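Lipoprotein (Colwellia psychrerythraea, PDB 3O0Y) is of unknown function but is a putative lipoprotein of the DUF885 family, related to the metallopeptidase clan Peptidase_MA, and may bind lipid. Local coordinates at residues T244-I247 with A248-Q252; V339-E343 with E344-L348; K389-P392 with V393-D397; R504-R507 with L508-T512. One frame throughout, in Å; residues are numbered along the deposited sequence.

Contact 1. Residues T244-I247 with A248-Q252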
loop_
_atom_site.group_PDB
_atom_site.type_symbol
_atom_site.label_atom_id
_atom_site.label_comp_id
_atom_site.label_asym_id
_atom_site.label_seq_id
_atom_site.Cartn_x
_atom_site.Cartn_y
_atom_site.Cartn_z
ATOM N N THR A 244 -5.269 31.679 11.259
ATOM C CA THR A 244 -4.281 32.115 12.236
ATOM C C THR A 244 -3.993 31.085 13.304
ATOM O O THR A 244 -2.825 30.906 13.720
ATOM C CB THR A 244 -4.710 33.465 12.893
ATOM O OG1 THR A 244 -4.898 34.398 11.831
ATOM C CG2 THR A 244 -3.643 33.950 13.908
ATOM N N GLN A 245 -5.049 30.430 13.768
ATOM C CA GLN A 245 -4.928 29.362 14.754
ATOM C C GLN A 245 -4.134 28.159 14.211
ATOM O O GLN A 245 -3.279 27.593 14.915
ATOM C CB GLN A 245 -6.299 28.914 15.228
ATOM C CG GLN A 245 -6.964 29.909 16.166
ATOM C CD GLN A 245 -8.347 29.447 16.547
ATOM O OE1 GLN A 245 -8.504 28.416 17.213
ATOM N NE2 GLN A 245 -9.361 30.223 16.156
ATOM N N VAL A 246 -4.332 27.848 12.954
ATOM C CA VAL A 246 -3.604 26.778 12.287
ATOM C C VAL A 246 -2.155 27.151 12.164
ATOM O O VAL A 246 -1.308 26.371 12.545
ATOM C CB VAL A 246 -4.183 26.408 10.901
ATOM C CG1 VAL A 246 -3.184 25.444 10.130
ATOM C CG2 VAL A 246 -5.582 25.717 11.110
ATOM N N ILE A 247 -1.877 28.382 11.731
ATOM C CA ILE A 247 -0.499 28.858 11.640
ATOM C C ILE A 247 0.199 28.806 12.975
ATOM O O ILE A 247 1.376 28.441 13.031
ATOM C CB ILE A 247 -0.419 30.317 11.082
ATOM C CG1 ILE A 247 -0.901 30.331 9.630
ATOM C CG2 ILE A 247 1.029 30.860 11.283
ATOM C CD1 ILE A 247 -1.234 31.760 9.057
ATOM N N ALA A 248 -0.499 29.199 14.033
ATOM C CA ALA A 248 0.050 29.133 15.378
ATOM C C ALA A 248 0.430 27.704 15.791
ATOM O O ALA A 248 1.524 27.475 16.324
ATOM C CB ALA A 248 -0.897 29.734 16.384
ATOM N N LYS A 249 -0.447 26.734 15.563
ATOM C CA LYS A 249 -0.057 25.352 15.898
ATOM C C LYS A 249 1.131 24.870 15.086
ATOM O O LYS A 249 1.978 24.127 15.591
ATOM C CB LYS A 249 -1.216 24.381 15.729
ATOM C CG LYS A 249 -2.438 24.649 16.587
ATOM C CD LYS A 249 -2.131 24.591 18.039
ATOM C CE LYS A 249 -3.411 24.733 18.868
ATOM N NZ LYS A 249 -3.094 24.806 20.305
ATOM N N VAL A 250 1.158 25.204 13.819
ATOM C CA VAL A 250 2.220 24.707 12.924
ATOM C C VAL A 250 3.543 25.288 13.429
ATOM O O VAL A 250 4.547 24.557 13.585
ATOM C CB VAL A 250 1.965 25.059 11.468
ATOM C CG1 VAL A 250 3.209 24.791 10.563
ATOM C CG2 VAL A 250 0.733 24.295 10.896
ATOM N N SER A 251 3.555 26.601 13.704
ATOM C CA SER A 251 4.763 27.289 14.140
ATOM C C SER A 251 5.194 26.870 15.501
ATOM O O SER A 251 6.392 26.667 15.773
ATOM C CB SER A 251 4.514 28.815 14.154
ATOM O OG SER A 251 5.670 29.470 14.617
ATOM N N GLN A 252 4.248 26.790 16.408
ATOM C CA GLN A 252 4.596 26.585 17.798
ATOM C C GLN A 252 4.700 25.130 18.256
ATOM O O GLN A 252 5.396 24.837 19.268
ATOM C CB GLN A 252 3.595 27.302 18.676
ATOM C CG GLN A 252 3.592 28.822 18.424
ATOM C CD GLN A 252 2.394 29.525 19.051
ATOM O OE1 GLN A 252 1.756 29.007 19.968
ATOM N NE2 GLN A 252 2.107 30.748 18.569
#
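Helix 236-268 carries V246 and V250 one turn apart on a buried side. CG1 of V246 meets CG2 of V250 at 4.2 Å, and the two side chains cross obliquely. Both valines hold CG1 anti to the backbone N, with chi1 169° in each. In V250 this leaves CG2 beside its own N, facing back to the preceding turn. There CG2 of V250 rests against V246 O at 3.3 Å. The same oxygen accepts the amide of V250. That bond, V250 N to V246 O, is 3.0 Å long.

The pattern is the i to i+4 ladder of an alpha-helix, continued by its neighbours. A248 N donates to T244 O at 2.9 Å. K249 N donates to Q245 O at 3.0 Å. S251 N reaches I247 O at 2.9 Å. The methyl CB of A248 lies over the carbonyls of the previous turn, 3.5 Å from T244 O. CG of K249, anti to the carbonyl carbon (chi1 -60°), stays close to Q245 O, while the amine end leads away from the turn.

Two other helices pack here. F220, V221 and F224 of helix 219-228 meet V250, I247 and V246 in that order. I168 of helix 161-172 touches Q245, V246 and K249. T244 OG1 is hydrogen-bonded to Q240 O, further back along the same helix.

Contact 2. Residues V339-E343 with E344-L348; sequences VALNE and EPRFL
E344 folds back over L341 just after helix 334-342. Its N donates to L341 O at 3.0 Å, with the N-H almost straight (170°). The donor stands well above the carbonyl plane, as in a tight turn. From there the side chain runs back along the helix end. CB lies near L341 O. CG, anti to the carbonyl carbon (chi1 -60°), meets A340 O at 3.7 Å. CD and both oxygens pass by the methyl CD2 of L341, with OE1 at 3.9 Å from it.

At the tip, OE1 takes two bonds from R346. NE and NH2 of R346 each lie 2.8 Å from E344 OE1, a side-on salt bridge in the guanidinium plane. OE2 of E344 is hydrogen-bonded to Y329 OH. The F347 ring has CG of R346 over its centre, and its CE2 meets L341 CD2 at 3.8 Å. Replacing E344 by alanine would remove the carboxylate and is likely to leave R346 and the Y329 hydroxyl without this partner, with the guanidinium freer to turn. F492 adds a cation-pi contact to R346. With two N-H groups on OE1 and a hydroxyl on OE2, the carboxylate is likely to stay ionised beside its apolar neighbours.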
loop_
_atom_site.group_PDB
_atom_site.type_symbol
_atom_site.label_atom_id
_atom_site.label_comp_id
_atom_site.label_asym_id
_atom_site.label_seq_id
_atom_site.Cartn_x
_atom_site.Cartn_y
_atom_site.Cartn_z
ATOM N N VAL A 339 14.695 1.092 -22.778
ATOM C CA VAL A 339 15.276 2.454 -22.630
ATOM C C VAL A 339 15.262 3.238 -23.918
ATOM O O VAL A 339 14.882 4.400 -23.929
ATOM C CB VAL A 339 16.694 2.339 -22.072
ATOM C CG1 VAL A 339 17.390 3.667 -22.231
ATOM C CG2 VAL A 339 16.656 1.835 -20.624
ATOM N N ALA A 340 15.621 2.586 -25.031
ATOM C CA ALA A 340 15.613 3.194 -26.338
ATOM C C ALA A 340 14.188 3.620 -26.730
ATOM O O ALA A 340 13.993 4.735 -27.209
ATOM C CB ALA A 340 16.150 2.188 -27.450
ATOM N N LEU A 341 13.201 2.782 -26.461
ATOM C CA LEU A 341 11.863 3.140 -26.822
ATOM C C LEU A 341 11.432 4.363 -26.016
ATOM O O LEU A 341 10.698 5.168 -26.500
ATOM C CB LEU A 341 10.889 1.987 -26.577
ATOM C CG LEU A 341 10.991 0.781 -27.527
ATOM C CD1 LEU A 341 10.236 -0.450 -26.975
ATOM C CD2 LEU A 341 10.562 1.110 -28.946
ATOM N N ASN A 342 11.809 4.441 -24.742
ATOM C CA ASN A 342 11.380 5.548 -23.894
ATOM C C ASN A 342 11.939 6.888 -24.428
ATOM O O ASN A 342 11.423 7.937 -24.051
ATOM C CB ASN A 342 11.871 5.246 -22.516
ATOM C CG ASN A 342 11.045 5.855 -21.375
ATOM O OD1 ASN A 342 10.547 6.995 -21.448
ATOM N ND2 ASN A 342 11.072 5.145 -20.242
ATOM N N GLU A 343 12.902 6.880 -25.356
ATOM C CA GLU A 343 13.441 8.099 -25.933
ATOM C C GLU A 343 12.710 8.556 -27.163
ATOM O O GLU A 343 12.873 9.715 -27.591
ATOM C CB GLU A 343 14.918 7.954 -26.256
ATOM C CG GLU A 343 15.737 7.325 -25.154
ATOM C CD GLU A 343 16.287 8.274 -24.157
ATOM O OE1 GLU A 343 15.794 9.448 -24.169
ATOM O OE2 GLU A 343 17.211 7.822 -23.372
ATOM N N GLU A 344 11.808 7.728 -27.721
ATOM C CA GLU A 344 11.225 8.102 -28.972
ATOM C C GLU A 344 10.042 9.017 -28.849
ATOM O O GLU A 344 9.210 8.848 -27.956
ATOM C CB GLU A 344 10.785 6.840 -29.751
ATOM C CG GLU A 344 11.970 5.907 -30.047
ATOM C CD GLU A 344 11.582 4.604 -30.764
ATOM O OE1 GLU A 344 10.355 4.406 -31.037
ATOM O OE2 GLU A 344 12.542 3.781 -31.007
ATOM N N PRO A 345 9.941 10.014 -29.753
ATOM C CA PRO A 345 8.903 10.963 -29.558
ATOM C C PRO A 345 7.467 10.418 -29.585
ATOM O O PRO A 345 6.571 10.999 -28.964
ATOM C CB PRO A 345 9.116 12.003 -30.684
ATOM C CG PRO A 345 10.107 11.460 -31.552
ATOM C CD PRO A 345 10.842 10.382 -30.856
ATOM N N ARG A 346 7.207 9.348 -30.343
ATOM C CA ARG A 346 5.902 8.801 -30.396
ATOM C C ARG A 346 5.434 8.297 -29.017
ATOM O O ARG A 346 4.265 8.070 -28.875
ATOM C CB ARG A 346 5.826 7.641 -31.401
ATOM C CG ARG A 346 6.711 6.502 -31.063
ATOM C CD ARG A 346 6.703 5.442 -32.192
ATOM N NE ARG A 346 7.761 4.463 -32.025
ATOM C CZ ARG A 346 7.759 3.231 -32.548
ATOM N NH1 ARG A 346 6.736 2.769 -33.310
ATOM N NH2 ARG A 346 8.796 2.484 -32.323
ATOM N N PHE A 347 6.342 8.082 -28.082
ATOM C CA PHE A 347 6.041 7.528 -26.747
ATOM C C PHE A 347 6.066 8.575 -25.638
ATOM O O PHE A 347 5.982 8.212 -24.445
ATOM C CB PHE A 347 6.885 6.314 -26.394
ATOM C CG PHE A 347 6.732 5.167 -27.351
ATOM C CD1 PHE A 347 5.457 4.662 -27.641
ATOM C CD2 PHE A 347 7.833 4.598 -27.999
ATOM C CE1 PHE A 347 5.314 3.633 -28.530
ATOM C CE2 PHE A 347 7.680 3.555 -28.858
ATOM C CZ PHE A 347 6.423 3.092 -29.169
ATOM N N LEU A 348 6.177 9.851 -25.995
ATOM C CA LEU A 348 6.365 10.918 -24.963
ATOM C C LEU A 348 5.302 11.968 -25.116
ATOM O O LEU A 348 5.105 12.569 -26.224
ATOM C CB LEU A 348 7.728 11.578 -25.118
ATOM C CG LEU A 348 8.937 10.732 -24.823
ATOM C CD1 LEU A 348 10.186 11.476 -25.348
ATOM C CD2 LEU A 348 8.946 10.350 -23.331
#

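Contact 3. Residues K389-P392 with V393-D397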
loop_
_atom_site.group_PDB
_atom_site.type_symbol
_atom_site.label_atom_id
_atom_site.label_comp_id
_atom_site.label_asym_id
_atom_site.label_seq_id
_atom_site.Cartn_x
_atom_site.Cartn_y
_atom_site.Cartn_z
ATOM N N LYS A 389 -6.774 11.655 -10.068
ATOM C CA LYS A 389 -6.166 12.907 -9.630
ATOM C C LYS A 389 -4.652 12.864 -9.834
ATOM O O LYS A 389 -4.060 11.817 -9.738
ATOM C CB LYS A 389 -6.386 13.170 -8.151
ATOM C CG LYS A 389 -7.845 13.478 -7.783
ATOM C CD LYS A 389 -8.021 13.849 -6.255
ATOM C CE LYS A 389 -7.545 15.262 -5.888
ATOM N NZ LYS A 389 -7.877 15.775 -4.424
ATOM N N SER A 390 -4.058 14.030 -10.114
ATOM C CA SER A 390 -2.612 14.119 -10.188
ATOM C C SER A 390 -2.107 14.372 -8.783
ATOM O O SER A 390 -2.763 15.085 -8.007
ATOM C CB SER A 390 -2.155 15.195 -11.193
ATOM O OG SER A 390 -2.741 16.441 -10.886
ATOM N N PHE A 391 -0.931 13.873 -8.431
ATOM C CA PHE A 391 -0.318 14.278 -7.199
ATOM C C PHE A 391 -0.063 15.784 -7.245
ATOM O O PHE A 391 0.322 16.330 -8.267
ATOM C CB PHE A 391 1.008 13.579 -6.952
ATOM C CG PHE A 391 0.894 12.158 -6.560
ATOM C CD1 PHE A 391 0.517 11.808 -5.281
ATOM C CD2 PHE A 391 1.216 11.149 -7.415
ATOM C CE1 PHE A 391 0.492 10.488 -4.878
ATOM C CE2 PHE A 391 1.140 9.813 -7.025
ATOM C CZ PHE A 391 0.781 9.479 -5.767
ATOM N N PRO A 392 -0.323 16.482 -6.128
ATOM C CA PRO A 392 -0.059 17.937 -6.100
ATOM C C PRO A 392 1.428 18.210 -6.309
ATOM O O PRO A 392 2.251 17.389 -5.918
ATOM C CB PRO A 392 -0.446 18.351 -4.664
ATOM C CG PRO A 392 -1.272 17.206 -4.100
ATOM C CD PRO A 392 -0.922 15.961 -4.889
ATOM N N VAL A 393 1.738 19.409 -6.801
ATOM C CA VAL A 393 3.116 19.795 -7.127
ATOM C C VAL A 393 4.031 19.700 -5.892
ATOM O O VAL A 393 5.188 19.245 -5.981
ATOM C CB VAL A 393 3.144 21.172 -7.772
ATOM C CG1 VAL A 393 4.528 21.790 -7.611
ATOM C CG2 VAL A 393 2.676 21.097 -9.252
ATOM N N GLU A 394 3.477 19.987 -4.717
ATOM C CA GLU A 394 4.217 19.899 -3.447
ATOM C C GLU A 394 4.676 18.547 -3.062
ATOM O O GLU A 394 5.606 18.430 -2.258
ATOM C CB GLU A 394 3.373 20.408 -2.256
ATOM C CG GLU A 394 2.532 21.626 -2.550
ATOM C CD GLU A 394 1.168 21.315 -3.206
ATOM O OE1 GLU A 394 0.283 20.732 -2.516
ATOM O OE2 GLU A 394 0.970 21.754 -4.384
ATOM N N VAL A 395 4.005 17.488 -3.538
ATOM C CA VAL A 395 4.381 16.175 -3.088
ATOM C C VAL A 395 4.928 15.294 -4.213
ATOM O O VAL A 395 5.488 14.253 -3.946
ATOM C CB VAL A 395 3.210 15.508 -2.321
ATOM C CG1 VAL A 395 2.560 16.575 -1.364
ATOM C CG2 VAL A 395 2.179 14.991 -3.303
ATOM N N GLN A 396 4.894 15.788 -5.446
ATOM C CA GLN A 396 5.166 14.916 -6.587
ATOM C C GLN A 396 6.624 14.471 -6.669
ATOM O O GLN A 396 6.898 13.425 -7.198
ATOM C CB GLN A 396 4.709 15.564 -7.910
ATOM C CG GLN A 396 5.552 16.808 -8.299
ATOM C CD GLN A 396 5.069 17.488 -9.561
ATOM O OE1 GLN A 396 4.130 17.051 -10.185
ATOM N NE2 GLN A 396 5.705 18.601 -9.909
ATOM N N ASP A 397 7.570 15.247 -6.107
ATOM C CA ASP A 397 8.965 14.835 -6.174
ATOM C C ASP A 397 9.199 13.565 -5.387
ATOM O O ASP A 397 9.910 12.670 -5.835
ATOM C CB ASP A 397 9.942 15.939 -5.678
ATOM C CG ASP A 397 9.790 17.247 -6.417
ATOM O OD1 ASP A 397 9.223 17.276 -7.548
ATOM O OD2 ASP A 397 10.302 18.284 -5.894
HETATM O O HOH W 1 1.848 15.172 -10.203
#
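A water molecule joins F391 to Q396 across the turn. It donates to F391 O at 2.7 Å and to Q396 OE1 at 3.0 Å. The Q396 side chain reaches it because CG sits between the backbone N and the carbonyl carbon (chi1 68°), with the chain extended beyond. Its CB lies near P392 O.

P392 O is the other polar link. It accepts V395 N at 3.0 Å, from a donor well above the carbonyl plane. The bond lies at the start of a weakly bonded helical turn at about 393-396. CG2 of V395 also rests against P392, 3.6 Å from its CD, and the two side chains cross at a slant. The same methyl lies 4.1 Å from F391 CB, and it approaches the F391 ring obliquely from the CD1 side. One methyl thus touches both the phenylalanine and the proline. V395 puts CG2 between its backbone N and its carbonyl carbon (CG1 chi1 -43°), which points it at them.

E394 turns its carboxylate back against CB of P392. Its OE1 lies 3.3 Å from P392 CB, and the two side chains cross at about a right angle.

The contact sits where the edge strand 387-390 of the small mixed sheet passes into helix 393-396. The neighbouring strand 416-419 runs parallel to it. There I419 bonds to the backbone of F391, and the rings of W418 and F391 meet with planes about 20° apart. Beyond that strand, N420 ND2 is hydrogen-bonded to Q396 O.

Contact 4. Residues R504-R507 with L508-T512. With SO4 (sulfate ion), chain D.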
loop_
_atom_site.group_PDB
_atom_site.type_symbol
_atom_site.label_atom_id
_atom_site.label_comp_id
_atom_site.label_asym_id
_atom_site.label_seq_id
_atom_site.Cartn_x
_atom_site.Cartn_y
_atom_site.Cartn_z
ATOM N N ARG A 504 8.024 -6.753 -11.287
ATOM C CA ARG A 504 7.580 -7.425 -10.107
ATOM C C ARG A 504 8.274 -8.794 -9.894
ATOM O O ARG A 504 8.434 -9.232 -8.766
ATOM C CB ARG A 504 6.074 -7.530 -10.055
ATOM C CG ARG A 504 5.434 -6.298 -9.490
ATOM C CD ARG A 504 4.731 -5.553 -10.455
ATOM N NE ARG A 504 4.329 -4.198 -10.009
ATOM C CZ ARG A 504 4.656 -3.114 -10.638
ATOM N NH1 ARG A 504 5.501 -3.171 -11.693
ATOM N NH2 ARG A 504 4.216 -1.947 -10.169
ATOM N N ALA A 505 8.737 -9.436 -10.953
ATOM C CA ALA A 505 9.583 -10.614 -10.836
ATOM C C ALA A 505 10.951 -10.204 -10.282
ATOM O O ALA A 505 11.499 -10.870 -9.365
ATOM C CB ALA A 505 9.668 -11.288 -12.205
ATOM N N VAL A 506 11.502 -9.117 -10.805
ATOM C CA VAL A 506 12.752 -8.578 -10.247
ATOM C C VAL A 506 12.646 -8.329 -8.756
ATOM O O VAL A 506 13.625 -8.559 -8.006
ATOM C CB VAL A 506 13.241 -7.331 -11.032
ATOM C CG1 VAL A 506 14.408 -6.612 -10.340
ATOM C CG2 VAL A 506 13.675 -7.768 -12.465
ATOM N N ARG A 507 11.482 -7.828 -8.291
ATOM C CA ARG A 507 11.239 -7.619 -6.884
ATOM C C ARG A 507 11.473 -8.865 -6.052
ATOM O O ARG A 507 12.063 -8.776 -4.980
ATOM C CB ARG A 507 9.835 -7.077 -6.637
ATOM C CG ARG A 507 9.703 -5.640 -6.929
ATOM C CD ARG A 507 8.309 -5.095 -6.595
ATOM N NE ARG A 507 8.270 -3.642 -6.631
ATOM C CZ ARG A 507 7.152 -2.917 -6.763
ATOM N NH1 ARG A 507 5.954 -3.500 -6.791
ATOM N NH2 ARG A 507 7.232 -1.584 -6.838
ATOM N N LEU A 508 11.084 -10.027 -6.535
ATOM C CA LEU A 508 11.353 -11.295 -5.791
ATOM C C LEU A 508 12.861 -11.511 -5.613
ATOM O O LEU A 508 13.385 -11.933 -4.539
ATOM C CB LEU A 508 10.773 -12.491 -6.546
ATOM C CG LEU A 508 9.240 -12.540 -6.665
ATOM C CD1 LEU A 508 8.958 -13.928 -7.280
ATOM C CD2 LEU A 508 8.533 -12.367 -5.285
ATOM N N VAL A 509 13.603 -11.197 -6.676
ATOM C CA VAL A 509 15.034 -11.407 -6.676
ATOM C C VAL A 509 15.757 -10.420 -5.739
ATOM O O VAL A 509 16.646 -10.790 -4.909
ATOM C CB VAL A 509 15.615 -11.289 -8.077
ATOM C CG1 VAL A 509 17.132 -11.505 -8.011
ATOM C CG2 VAL A 509 15.025 -12.318 -9.048
ATOM N N VAL A 510 15.408 -9.134 -5.870
ATOM C CA VAL A 510 16.129 -8.100 -5.120
ATOM C C VAL A 510 15.715 -8.033 -3.616
ATOM O O VAL A 510 16.553 -7.686 -2.755
ATOM C CB VAL A 510 16.068 -6.663 -5.775
ATOM C CG1 VAL A 510 16.779 -6.670 -7.188
ATOM C CG2 VAL A 510 14.665 -6.130 -5.844
ATOM N N ASP A 511 14.454 -8.325 -3.282
ATOM C CA ASP A 511 14.067 -8.237 -1.857
ATOM C C ASP A 511 14.710 -9.388 -1.108
ATOM O O ASP A 511 15.329 -9.175 -0.061
ATOM C CB ASP A 511 12.540 -8.254 -1.727
ATOM C CG ASP A 511 12.061 -7.993 -0.318
ATOM O OD1 ASP A 511 12.002 -6.817 0.072
ATOM O OD2 ASP A 511 11.814 -8.980 0.401
ATOM N N THR A 512 14.639 -10.595 -1.688
ATOM C CA THR A 512 15.345 -11.743 -1.064
ATOM C C THR A 512 16.881 -11.517 -1.132
ATOM O O THR A 512 17.629 -11.921 -0.248
ATOM C CB THR A 512 14.983 -13.052 -1.709
ATOM O OG1 THR A 512 15.191 -13.008 -3.146
ATOM C CG2 THR A 512 13.523 -13.421 -1.477
HETATM S S SO4 D . 3.490 -0.610 -6.627
HETATM O O1 SO4 D . 3.637 -1.756 -7.565
HETATM O O2 SO4 D . 2.851 0.456 -7.324
HETATM O O3 SO4 D . 2.601 -0.923 -5.482
HETATM O O4 SO4 D . 4.749 -0.305 -6.000
#
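V506 and V510 lie one turn apart in helix 491-515 and touch through their CG1 methyls. CG1 of V506 meets CG1 of V510 at 3.9 Å, and the two side chains lie at a slant. V510 N bonds to V506 O at 2.8 Å. D511 N bonds to R507 O at 3.0 Å. M528 and T532 of helix 521-532 touch V506.

The arginines R504 and R507 converge on a sulfate ion, which probably came from the crystallisation liquor. R507 is extended from CG to NE, and its guanidinium meets the ion edge-on, with the sulfur in its plane. NH1 of R507 bonds to sulfate O1 at 3.0 Å, and NH2 of R507 bonds to sulfate O4 at 2.9 Å. R504 bends at chi2 (110°), which swings its tip round to the same ion. NH2 of R504 bonds to sulfate O1 at 2.7 Å. O1 thus takes one N-H from R504 and one from R507.

R507 has more partners: a salt bridge to E542, a hydrogen bond from NE to Y546 OH and a cation-pi contact with Y556. R545 and Y556 also bind the sulfate. A methionine in place of R507 is likely to leave E542 without its salt-bridge mate and the sulfate held by fewer donors. Three arginines and a tyrosine hydroxyl round one ion make a site suited to an anion, consistent with a pocket that could hold a negatively charged group in the natural protein.

From the N terminus the four contacts come strictly in series: each closes before the next opens, and none nest or cross. Each joins adjacent segments, through residues a turn or so apart, so each shapes a local turn or helix. Contact 1 lies within helix 236-268, its centre about 31 Å from the centre of the chain. Contact 2 forms the turn that leaves helix 334-342 on the way to helix 353-373. Contact 3 joins the edge strand of the small sheet to a short helix. Contact 4 lies in helix 491-515, on the other side of the chain's centre from contact 1. Centres of contacts 1 and 2 are 47 Å apart, and no two contacts touch.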